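Local coordinates for protein dTDP-4-dehydrorhamnose 3,5-epimerase (Sulfolobus tokodaii, PDB 2B9U) that probably catalyses the epimerisation at C3' and C5' of a dTDP-4-keto-6-deoxy sugar on the route to dTDP-L-rhamnose, working as a homodimer, at residues Glu68-Phe74 against Tyr108-Pro114; Lys77-Val83 against Val98-Glu104. One frame throughout, in Å; residues are numbered along the deposited sequence.

Contact 1. Residues Glu68-Phe74 against Tyr108-Pro114; sequences EQGKIIF and YMLWIPP
The shortest of the four backbone bonds between the two segments joins Ile112 N to Lys71 O at 2.7 Å, and Lys71 N donates in return to Ile112 O at 2.8 Å. A water lies 3.0 Å from Ile112 O and 2.7 Å from Gln69 O, bridging the two segments where the strand pairing runs out. The setting is the flattened jelly-roll barrel of the RmlC cupins, in which strands 70-75 and 109-112 run antiparallel as neighbours in one sheet. Lys71 with Ile112 and Ile73 with Leu110 are the hydrogen-bonded pairs. Between these two pairs sits the non-hydrogen-bonded pair Ile72 with Trp111. A chi1 of 155° carries the indole of Trp111 back across the strand pair, and Ile72 CG1 touches the ring edge near its plane, 3.7 Å from Trp111 CE3. The far rim of the indole comes down obliquely beside Gly70 and packs against its bare CA, with Trp111 CZ3 3.7 Å from Gly70 CA. Trp111 also packs on Ile41 and Pro42. On the other face, toward strand 79-86, Ile73 CG1 meets Ile112 CD1 and the two isoleucines cross at an angle. Past Gly70 the two segments stay close by apolar contact, Pro114 CB resting against Glu68 CG. At the opposite end Met109 lies against Phe74, which also packs on Met49 of the second subunit. The thioether makes an oblique Met-aromatic contact: Met109 SD stands 5.1 Å from the centre of the Phe74 ring, while Met109 CG approaches Phe74 CD1 to 3.7 Å.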
ATOM      1  N   GLU A  68     -18.916  -8.872  -2.183  1.00 32.86           N
ATOM      2  CA  GLU A  68     -18.779  -7.447  -2.437  1.00 31.67           C
ATOM      3  C   GLU A  68     -17.537  -6.860  -1.751  1.00 30.15           C
ATOM      4  O   GLU A  68     -17.076  -7.360  -0.729  1.00 29.80           O
ATOM      5  CB  GLU A  68     -20.059  -6.706  -2.016  1.00 31.47           C
ATOM      6  CG  GLU A  68     -20.303  -6.568  -0.497  1.00 32.81           C
ATOM      7  CD  GLU A  68     -20.651  -7.877   0.217  1.00 34.32           C
ATOM      8  OE1 GLU A  68     -21.007  -8.878  -0.446  1.00 33.54           O
ATOM      9  OE2 GLU A  68     -20.561  -7.894   1.464  1.00 35.96           O
ATOM     10  N   GLN A  69     -17.004  -5.793  -2.331  1.00 28.85           N
ATOM     11  CA  GLN A  69     -15.767  -5.206  -1.855  1.00 27.21           C
ATOM     12  C   GLN A  69     -15.899  -3.697  -1.709  1.00 26.52           C
ATOM     13  O   GLN A  69     -16.523  -3.040  -2.537  1.00 26.54           O
ATOM     14  CB  GLN A  69     -14.619  -5.527  -2.827  1.00 27.47           C
ATOM     15  CG  GLN A  69     -14.205  -6.987  -2.893  1.00 25.80           C
ATOM     16  CD  GLN A  69     -13.170  -7.276  -3.980  1.00 26.89           C
ATOM     17  OE1 GLN A  69     -12.220  -8.038  -3.758  1.00 28.59           O
ATOM     18  NE2 GLN A  69     -13.348  -6.685  -5.156  1.00 23.64           N
ATOM     19  N   GLY A  70     -15.316  -3.168  -0.640  1.00 25.04           N
ATOM     20  CA  GLY A  70     -14.982  -1.761  -0.563  1.00 23.58           C
ATOM     21  C   GLY A  70     -13.558  -1.571  -1.038  1.00 22.33           C
ATOM     22  O   GLY A  70     -12.778  -2.525  -1.054  1.00 22.42           O
ATOM     23  N   LYS A  71     -13.227  -0.351  -1.451  1.00 21.33           N
ATOM     24  CA  LYS A  71     -11.919  -0.033  -2.061  1.00 20.74           C
ATOM     25  C   LYS A  71     -11.427   1.352  -1.633  1.00 20.34           C
ATOM     26  O   LYS A  71     -12.187   2.339  -1.679  1.00 20.20           O
ATOM     27  CB  LYS A  71     -12.013  -0.091  -3.596  1.00 20.58           C
ATOM     28  CG  LYS A  71     -12.349  -1.495  -4.154  1.00 21.58           C
ATOM     29  CD  LYS A  71     -12.512  -1.476  -5.648  1.00 21.68           C
ATOM     30  CE  LYS A  71     -13.258  -2.726  -6.131  1.00 23.47           C
ATOM     31  NZ  LYS A  71     -13.724  -2.584  -7.558  1.00 24.92           N
ATOM     32  N   ILE A  72     -10.170   1.413  -1.201  1.00 19.79           N
ATOM     33  CA  ILE A  72      -9.472   2.670  -0.971  1.00 19.62           C
ATOM     34  C   ILE A  72      -8.402   2.766  -2.044  1.00 19.66           C
ATOM     35  O   ILE A  72      -7.503   1.922  -2.115  1.00 18.53           O
ATOM     36  CB  ILE A  72      -8.801   2.742   0.430  1.00 20.66           C
ATOM     37  CG1 ILE A  72      -9.766   2.290   1.529  1.00 21.32           C
ATOM     38  CG2 ILE A  72      -8.283   4.150   0.691  1.00 19.72           C
ATOM     39  CD1 ILE A  72      -9.078   2.058   2.880  1.00 24.10           C
ATOM     40  N   ILE A  73      -8.530   3.783  -2.894  1.00 19.37           N
ATOM     41  CA  ILE A  73      -7.667   3.955  -4.043  1.00 19.29           C
ATOM     42  C   ILE A  73      -6.638   5.042  -3.744  1.00 19.78           C
ATOM     43  O   ILE A  73      -6.988   6.139  -3.302  1.00 19.48           O
ATOM     44  CB  ILE A  73      -8.493   4.364  -5.307  1.00 18.80           C
ATOM     45  CG1 ILE A  73      -9.664   3.385  -5.547  1.00 17.90           C
ATOM     46  CG2 ILE A  73      -7.585   4.549  -6.527  1.00 17.87           C
ATOM     47  CD1 ILE A  73      -9.283   1.855  -5.721  1.00 12.49           C
ATOM     48  N   PHE A  74      -5.376   4.733  -4.022  1.00 19.13           N
ATOM     49  CA  PHE A  74      -4.256   5.600  -3.666  1.00 19.27           C
ATOM     50  C   PHE A  74      -3.262   5.586  -4.836  1.00 19.08           C
ATOM     51  O   PHE A  74      -3.034   4.536  -5.459  1.00 19.10           O
ATOM     52  CB  PHE A  74      -3.655   5.124  -2.320  1.00 19.14           C
ATOM     53  CG  PHE A  74      -2.384   5.835  -1.906  1.00 20.25           C
ATOM     54  CD1 PHE A  74      -2.361   7.215  -1.705  1.00 20.07           C
ATOM     55  CD2 PHE A  74      -1.211   5.109  -1.696  1.00 19.43           C
ATOM     56  CE1 PHE A  74      -1.185   7.866  -1.308  1.00 19.47           C
ATOM     57  CE2 PHE A  74      -0.034   5.753  -1.302  1.00 19.51           C
ATOM     58  CZ  PHE A  74      -0.018   7.134  -1.118  1.00 18.36           C
ATOM     59  N   TYR A 108      -4.089  12.197  -2.282  1.00 23.80           N
ATOM     60  CA  TYR A 108      -5.474  11.929  -1.854  1.00 23.72           C
ATOM     61  C   TYR A 108      -5.918  10.511  -2.199  1.00 23.96           C
ATOM     62  O   TYR A 108      -5.383   9.860  -3.131  1.00 24.05           O
ATOM     63  CB  TYR A 108      -6.479  12.915  -2.490  1.00 24.20           C
ATOM     64  CG  TYR A 108      -6.335  14.389  -2.121  1.00 23.98           C
ATOM     65  CD1 TYR A 108      -5.650  14.792  -0.985  1.00 24.15           C
ATOM     66  CD2 TYR A 108      -6.929  15.369  -2.907  1.00 24.73           C
ATOM     67  CE1 TYR A 108      -5.532  16.142  -0.650  1.00 25.96           C
ATOM     68  CE2 TYR A 108      -6.825  16.718  -2.580  1.00 26.27           C
ATOM     69  CZ  TYR A 108      -6.129  17.098  -1.452  1.00 26.37           C
ATOM     70  OH  TYR A 108      -6.019  18.441  -1.137  1.00 28.48           O
ATOM     71  N   MET A 109      -6.918  10.057  -1.448  1.00 23.58           N
ATOM     72  CA  MET A 109      -7.465   8.714  -1.553  1.00 24.15           C
ATOM     73  C   MET A 109      -8.972   8.824  -1.682  1.00 23.98           C
ATOM     74  O   MET A 109      -9.562   9.766  -1.179  1.00 23.29           O
ATOM     75  CB  MET A 109      -7.145   7.911  -0.286  1.00 24.25           C
ATOM     76  CG  MET A 109      -5.703   7.418  -0.174  1.00 25.71           C
ATOM     77  SD  MET A 109      -5.324   6.923   1.516  1.00 30.68           S
ATOM     78  CE  MET A 109      -4.943   8.526   2.240  1.00 25.19           C
ATOM     79  N   LEU A 110      -9.574   7.848  -2.343  1.00 24.46           N
ATOM     80  CA  LEU A 110     -11.025   7.721  -2.439  1.00 24.85           C
ATOM     81  C   LEU A 110     -11.400   6.407  -1.798  1.00 24.64           C
ATOM     82  O   LEU A 110     -10.888   5.336  -2.207  1.00 24.11           O
ATOM     83  CB  LEU A 110     -11.454   7.619  -3.898  1.00 25.22           C
ATOM     84  CG  LEU A 110     -12.348   8.593  -4.648  1.00 27.58           C
ATOM     85  CD1 LEU A 110     -13.240   7.762  -5.553  1.00 26.71           C
ATOM     86  CD2 LEU A 110     -13.174   9.493  -3.734  1.00 25.47           C
ATOM     87  N   TRP A 111     -12.301   6.481  -0.818  1.00 24.48           N
ATOM     88  CA  TRP A 111     -12.964   5.292  -0.286  1.00 24.03           C
ATOM     89  C   TRP A 111     -14.260   5.068  -1.046  1.00 24.25           C
ATOM     90  O   TRP A 111     -15.118   5.974  -1.151  1.00 23.62           O
ATOM     91  CB  TRP A 111     -13.216   5.410   1.209  1.00 24.04           C
ATOM     92  CG  TRP A 111     -14.377   4.551   1.730  1.00 23.57           C
ATOM     93  CD1 TRP A 111     -15.604   4.999   2.144  1.00 24.02           C
ATOM     94  CD2 TRP A 111     -14.399   3.119   1.891  1.00 23.64           C
ATOM     95  NE1 TRP A 111     -16.386   3.940   2.549  1.00 24.34           N
ATOM     96  CE2 TRP A 111     -15.677   2.775   2.392  1.00 24.52           C
ATOM     97  CE3 TRP A 111     -13.470   2.092   1.643  1.00 23.39           C
ATOM     98  CZ2 TRP A 111     -16.038   1.454   2.687  1.00 25.26           C
ATOM     99  CZ3 TRP A 111     -13.844   0.765   1.923  1.00 23.12           C
ATOM    100  CH2 TRP A 111     -15.114   0.465   2.439  1.00 23.34           C
ATOM    101  N   ILE A 112     -14.372   3.860  -1.593  1.00 24.03           N
ATOM    102  CA  ILE A 112     -15.495   3.433  -2.413  1.00 24.10           C
ATOM    103  C   ILE A 112     -16.137   2.182  -1.767  1.00 24.83           C
ATOM    104  O   ILE A 112     -15.611   1.066  -1.891  1.00 24.72           O
ATOM    105  CB  ILE A 112     -15.068   3.085  -3.861  1.00 23.90           C
ATOM    106  CG1 ILE A 112     -14.223   4.207  -4.493  1.00 22.55           C
ATOM    107  CG2 ILE A 112     -16.311   2.729  -4.719  1.00 23.90           C
ATOM    108  CD1 ILE A 112     -13.660   3.848  -5.844  1.00 22.05           C
ATOM    109  N   PRO A 113     -17.287   2.367  -1.100  1.00 25.20           N
ATOM    110  CA  PRO A 113     -18.005   1.282  -0.407  1.00 25.52           C
ATOM    111  C   PRO A 113     -18.576   0.265  -1.393  1.00 25.95           C
ATOM    112  O   PRO A 113     -18.618   0.546  -2.584  1.00 25.62           O
ATOM    113  CB  PRO A 113     -19.133   2.023   0.337  1.00 25.46           C
ATOM    114  CG  PRO A 113     -19.328   3.282  -0.401  1.00 25.59           C
ATOM    115  CD  PRO A 113     -17.993   3.660  -1.001  1.00 25.00           C
ATOM    116  N   PRO A 114     -18.982  -0.937  -0.915  1.00 26.99           N
ATOM    117  CA  PRO A 114     -19.654  -1.890  -1.817  1.00 27.24           C
ATOM    118  C   PRO A 114     -20.907  -1.325  -2.495  1.00 27.67           C
ATOM    119  O   PRO A 114     -21.567  -0.449  -1.949  1.00 28.32           O
ATOM    120  CB  PRO A 114     -20.052  -3.042  -0.887  1.00 27.42           C
ATOM    121  CG  PRO A 114     -19.125  -2.966   0.257  1.00 26.72           C
ATOM    122  CD  PRO A 114     -18.809  -1.494   0.444  1.00 27.05           C
TER
HETATM  123  O   HOH W   1     -16.109  -0.855  -4.108  1.00 21.93           O

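Contact 2. Residues Lys77-Val83 against Val98-Glu104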
ATOM      1  N   LYS A  77       2.355   7.299  -7.505  1.00 19.97           N
ATOM      2  CA  LYS A  77       3.062   7.854  -8.668  1.00 20.42           C
ATOM      3  C   LYS A  77       2.085   8.110  -9.818  1.00 20.41           C
ATOM      4  O   LYS A  77       1.242   7.290 -10.093  1.00 19.26           O
ATOM      5  CB  LYS A  77       4.207   6.937  -9.119  1.00 21.22           C
ATOM      6  CG  LYS A  77       5.124   7.524 -10.222  1.00 23.42           C
ATOM      7  CD  LYS A  77       6.333   6.615 -10.475  1.00 28.23           C
ATOM      8  CE  LYS A  77       7.488   7.362 -11.195  1.00 28.43           C
ATOM      9  NZ  LYS A  77       7.104   7.752 -12.602  1.00 31.26           N
ATOM     10  N   GLY A  78       2.198   9.269 -10.463  1.00 21.09           N
ATOM     11  CA  GLY A  78       1.339   9.629 -11.593  1.00 22.08           C
ATOM     12  C   GLY A  78       0.054  10.349 -11.207  1.00 22.64           C
ATOM     13  O   GLY A  78      -0.043  10.970 -10.128  1.00 22.20           O
ATOM     14  N   ARG A  79      -0.937  10.224 -12.085  1.00 22.48           N
ATOM     15  CA  ARG A  79      -2.178  10.994 -12.036  1.00 23.48           C
ATOM     16  C   ARG A  79      -3.244  10.127 -12.665  1.00 23.31           C
ATOM     17  O   ARG A  79      -3.069   9.647 -13.797  1.00 23.26           O
ATOM     18  CB  ARG A  79      -2.082  12.259 -12.907  1.00 23.92           C
ATOM     19  CG  ARG A  79      -1.192  13.389 -12.438  1.00 26.77           C
ATOM     20  CD  ARG A  79      -1.259  14.553 -13.453  1.00 33.24           C
ATOM     21  NE  ARG A  79      -2.596  15.161 -13.558  1.00 37.44           N
ATOM     22  CZ  ARG A  79      -3.127  15.697 -14.664  1.00 37.90           C
ATOM     23  NH1 ARG A  79      -2.473  15.682 -15.824  1.00 37.56           N
ATOM     24  NH2 ARG A  79      -4.351  16.226 -14.612  1.00 38.10           N
ATOM     25  N   ILE A  80      -4.350   9.919 -11.954  1.00 22.95           N
ATOM     26  CA  ILE A  80      -5.481   9.206 -12.548  1.00 22.96           C
ATOM     27  C   ILE A  80      -6.778  10.013 -12.396  1.00 23.12           C
ATOM     28  O   ILE A  80      -6.902  10.820 -11.476  1.00 23.43           O
ATOM     29  CB  ILE A  80      -5.671   7.776 -11.944  1.00 22.70           C
ATOM     30  CG1 ILE A  80      -6.231   7.855 -10.507  1.00 22.75           C
ATOM     31  CG2 ILE A  80      -4.375   6.976 -12.032  1.00 21.71           C
ATOM     32  CD1 ILE A  80      -6.722   6.505  -9.947  1.00 23.31           C
ATOM     33  N   LEU A  81      -7.725   9.803 -13.305  1.00 22.85           N
ATOM     34  CA  LEU A  81      -9.083  10.271 -13.093  1.00 23.22           C
ATOM     35  C   LEU A  81      -9.839   9.052 -12.619  1.00 23.40           C
ATOM     36  O   LEU A  81     -10.089   8.142 -13.388  1.00 23.50           O
ATOM     37  CB  LEU A  81      -9.722  10.823 -14.378  1.00 23.34           C
ATOM     38  CG  LEU A  81     -11.200  11.269 -14.247  1.00 23.24           C
ATOM     39  CD1 LEU A  81     -11.355  12.405 -13.222  1.00 21.48           C
ATOM     40  CD2 LEU A  81     -11.773  11.671 -15.613  1.00 23.49           C
ATOM     41  N   ASP A  82     -10.185   9.049 -11.345  1.00 23.78           N
ATOM     42  CA  ASP A  82     -10.815   7.921 -10.709  1.00 24.38           C
ATOM     43  C   ASP A  82     -12.330   8.099 -10.648  1.00 24.52           C
ATOM     44  O   ASP A  82     -12.818   9.199 -10.375  1.00 24.46           O
ATOM     45  CB  ASP A  82     -10.267   7.774  -9.303  1.00 24.79           C
ATOM     46  CG  ASP A  82     -10.457   6.402  -8.776  1.00 26.14           C
ATOM     47  OD1 ASP A  82      -9.957   5.468  -9.430  1.00 27.33           O
ATOM     48  OD2 ASP A  82     -11.127   6.259  -7.740  1.00 29.74           O
ATOM     49  N   VAL A  83     -13.067   7.023 -10.916  1.00 24.30           N
ATOM     50  CA  VAL A  83     -14.527   7.096 -11.004  1.00 24.30           C
ATOM     51  C   VAL A  83     -15.178   5.957 -10.212  1.00 24.83           C
ATOM     52  O   VAL A  83     -14.664   4.830 -10.196  1.00 24.40           O
ATOM     53  CB  VAL A  83     -15.014   7.034 -12.482  1.00 24.82           C
ATOM     54  CG1 VAL A  83     -16.518   7.180 -12.563  1.00 24.30           C
ATOM     55  CG2 VAL A  83     -14.331   8.101 -13.331  1.00 24.57           C
ATOM     56  N   VAL A  98     -19.218   9.454  -9.051  1.00 33.31           N
ATOM     57  CA  VAL A  98     -18.271  10.416  -8.506  1.00 32.63           C
ATOM     58  C   VAL A  98     -16.967  10.322  -9.308  1.00 32.34           C
ATOM     59  O   VAL A  98     -16.505   9.223  -9.638  1.00 31.39           O
ATOM     60  CB  VAL A  98     -18.019  10.181  -6.973  1.00 32.58           C
ATOM     61  CG1 VAL A  98     -16.900  11.064  -6.445  1.00 31.79           C
ATOM     62  CG2 VAL A  98     -19.291  10.426  -6.174  1.00 32.35           C
ATOM     63  N   LYS A  99     -16.414  11.486  -9.643  1.00 31.95           N
ATOM     64  CA  LYS A  99     -15.112  11.611 -10.296  1.00 31.78           C
ATOM     65  C   LYS A  99     -14.182  12.346  -9.348  1.00 31.26           C
ATOM     66  O   LYS A  99     -14.606  13.264  -8.632  1.00 32.05           O
ATOM     67  CB  LYS A  99     -15.227  12.413 -11.600  1.00 32.21           C
ATOM     68  CG  LYS A  99     -15.987  11.730 -12.702  1.00 31.79           C
ATOM     69  CD  LYS A  99     -15.763  12.456 -14.008  1.00 33.64           C
ATOM     70  CE  LYS A  99     -16.502  11.818 -15.151  1.00 34.22           C
ATOM     71  NZ  LYS A  99     -16.280  12.579 -16.428  1.00 34.72           N
ATOM     72  N   ALA A 100     -12.924  11.917  -9.317  1.00 30.12           N
ATOM     73  CA  ALA A 100     -11.882  12.558  -8.519  1.00 28.84           C
ATOM     74  C   ALA A 100     -10.512  12.260  -9.121  1.00 28.89           C
ATOM     75  O   ALA A 100     -10.219  11.104  -9.475  1.00 27.96           O
ATOM     76  CB  ALA A 100     -11.926  12.078  -7.060  1.00 28.64           C
ATOM     77  N   GLU A 101      -9.695  13.307  -9.243  1.00 27.97           N
ATOM     78  CA  GLU A 101      -8.295  13.167  -9.609  1.00 28.38           C
ATOM     79  C   GLU A 101      -7.457  12.810  -8.398  1.00 27.11           C
ATOM     80  O   GLU A 101      -7.358  13.579  -7.426  1.00 27.04           O
ATOM     81  CB  GLU A 101      -7.732  14.425 -10.286  1.00 28.58           C
ATOM     82  CG  GLU A 101      -6.400  14.122 -11.008  1.00 32.01           C
ATOM     83  CD  GLU A 101      -5.841  15.303 -11.779  1.00 34.71           C
ATOM     84  OE1 GLU A 101      -6.629  16.134 -12.306  1.00 37.15           O
ATOM     85  OE2 GLU A 101      -4.600  15.394 -11.862  1.00 36.66           O
ATOM     86  N   LEU A 102      -6.873  11.619  -8.456  1.00 25.92           N
ATOM     87  CA  LEU A 102      -5.934  11.170  -7.435  1.00 24.57           C
ATOM     88  C   LEU A 102      -4.585  11.128  -8.105  1.00 23.88           C
ATOM     89  O   LEU A 102      -4.466  10.701  -9.245  1.00 23.47           O
ATOM     90  CB  LEU A 102      -6.347   9.786  -6.887  1.00 24.13           C
ATOM     91  CG  LEU A 102      -7.808   9.660  -6.437  1.00 23.03           C
ATOM     92  CD1 LEU A 102      -8.163   8.219  -6.087  1.00 21.34           C
ATOM     93  CD2 LEU A 102      -8.143  10.604  -5.232  1.00 20.18           C
ATOM     94  N   ASN A 103      -3.571  11.620  -7.410  1.00 23.51           N
ATOM     95  CA  ASN A 103      -2.256  11.786  -8.005  1.00 23.30           C
ATOM     96  C   ASN A 103      -1.171  11.819  -6.930  1.00 23.08           C
ATOM     97  O   ASN A 103      -1.481  11.857  -5.733  1.00 22.40           O
ATOM     98  CB  ASN A 103      -2.209  13.022  -8.943  1.00 23.05           C
ATOM     99  CG  ASN A 103      -2.574  14.335  -8.246  1.00 23.72           C
ATOM    100  OD1 ASN A 103      -2.112  14.625  -7.153  1.00 23.29           O
ATOM    101  ND2 ASN A 103      -3.389  15.150  -8.914  1.00 24.92           N
ATOM    102  N   GLU A 104       0.085  11.792  -7.359  1.00 23.55           N
ATOM    103  CA  GLU A 104       1.209  11.832  -6.434  1.00 24.67           C
ATOM    104  C   GLU A 104       1.434  13.227  -5.830  1.00 25.38           C
ATOM    105  O   GLU A 104       2.139  13.354  -4.835  1.00 25.95           O
ATOM    106  CB  GLU A 104       2.485  11.347  -7.122  1.00 25.09           C
ATOM    107  CG  GLU A 104       2.994  12.234  -8.263  1.00 24.96           C
ATOM    108  CD  GLU A 104       4.268  11.670  -8.877  1.00 28.88           C
ATOM    109  OE1 GLU A 104       4.216  11.200 -10.035  1.00 28.42           O
ATOM    110  OE2 GLU A 104       5.321  11.665  -8.187  1.00 29.69           O
TER
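Arg79 and Glu101 meet across the strands from a diagonal, their guanidinium and carboxylate planes turned 47° apart. Arg79 comes side-on, sending both NE and NH2 to one oxygen: NE lies 2.6 Å from Glu101 OE2 and NH2 2.9 Å from it. That oxygen sits almost in the guanidinium plane, yet both nitrogens approach it from above the plane of the carboxylate. A bend at chi3 (64°) turns the arginine head toward the glutamate. Asn103, alongside Arg79 and pointing the same way, adds ND2 as a third donor to Glu101 OE2, and its OD1 accepts from Asn106 N, so the amide is fixed at both ends. Three donors on one oxygen would probably favour the charged carboxylate.

Farther along this face Val83 and Lys99 lie side by side, CG2 on CG. On the other face, turned toward strands 70-75 and 109-112, Leu102 CD1 leans across Asp82 CB at 3.9 Å, while Asp82 OD1 is hydrogen-bonded to His118 NE2. At the far end the Glu104 side chain lies alongside that of Lys77, pointing the same way, and its OE1 receives Gly78 N at 2.8 Å, from above the carboxylate plane; Glu104 N answers to Gly78 O. Backbone pairs Ile80 with Leu102 and Asp82 with Ala100 complete an antiparallel beta hairpin, strands 79-86 and 97-103, at the margin of the five-stranded sheet of this cupin jelly roll.

In the fold
From the N terminus, the chain enters contact 1 at Glu68-Phe74 and, two residues later, Lys77-Val83, the first half of contact 2. Strand 79-86 runs on to a loop and returns as strand 97-103, so contact 2 closes the inner hairpin. A short connection leads to Tyr108-Pro114, which pairs with Glu68-Phe74 and closes the wider loop: contact 2 is nested inside contact 1. The two pairs belong to different sheets of the flattened barrel, and their inward faces meet. Leu110 CD1 lies 3.4 Å from Asp82 OD2, and Ile73 and Leu102 also pack together, joining the two sheets.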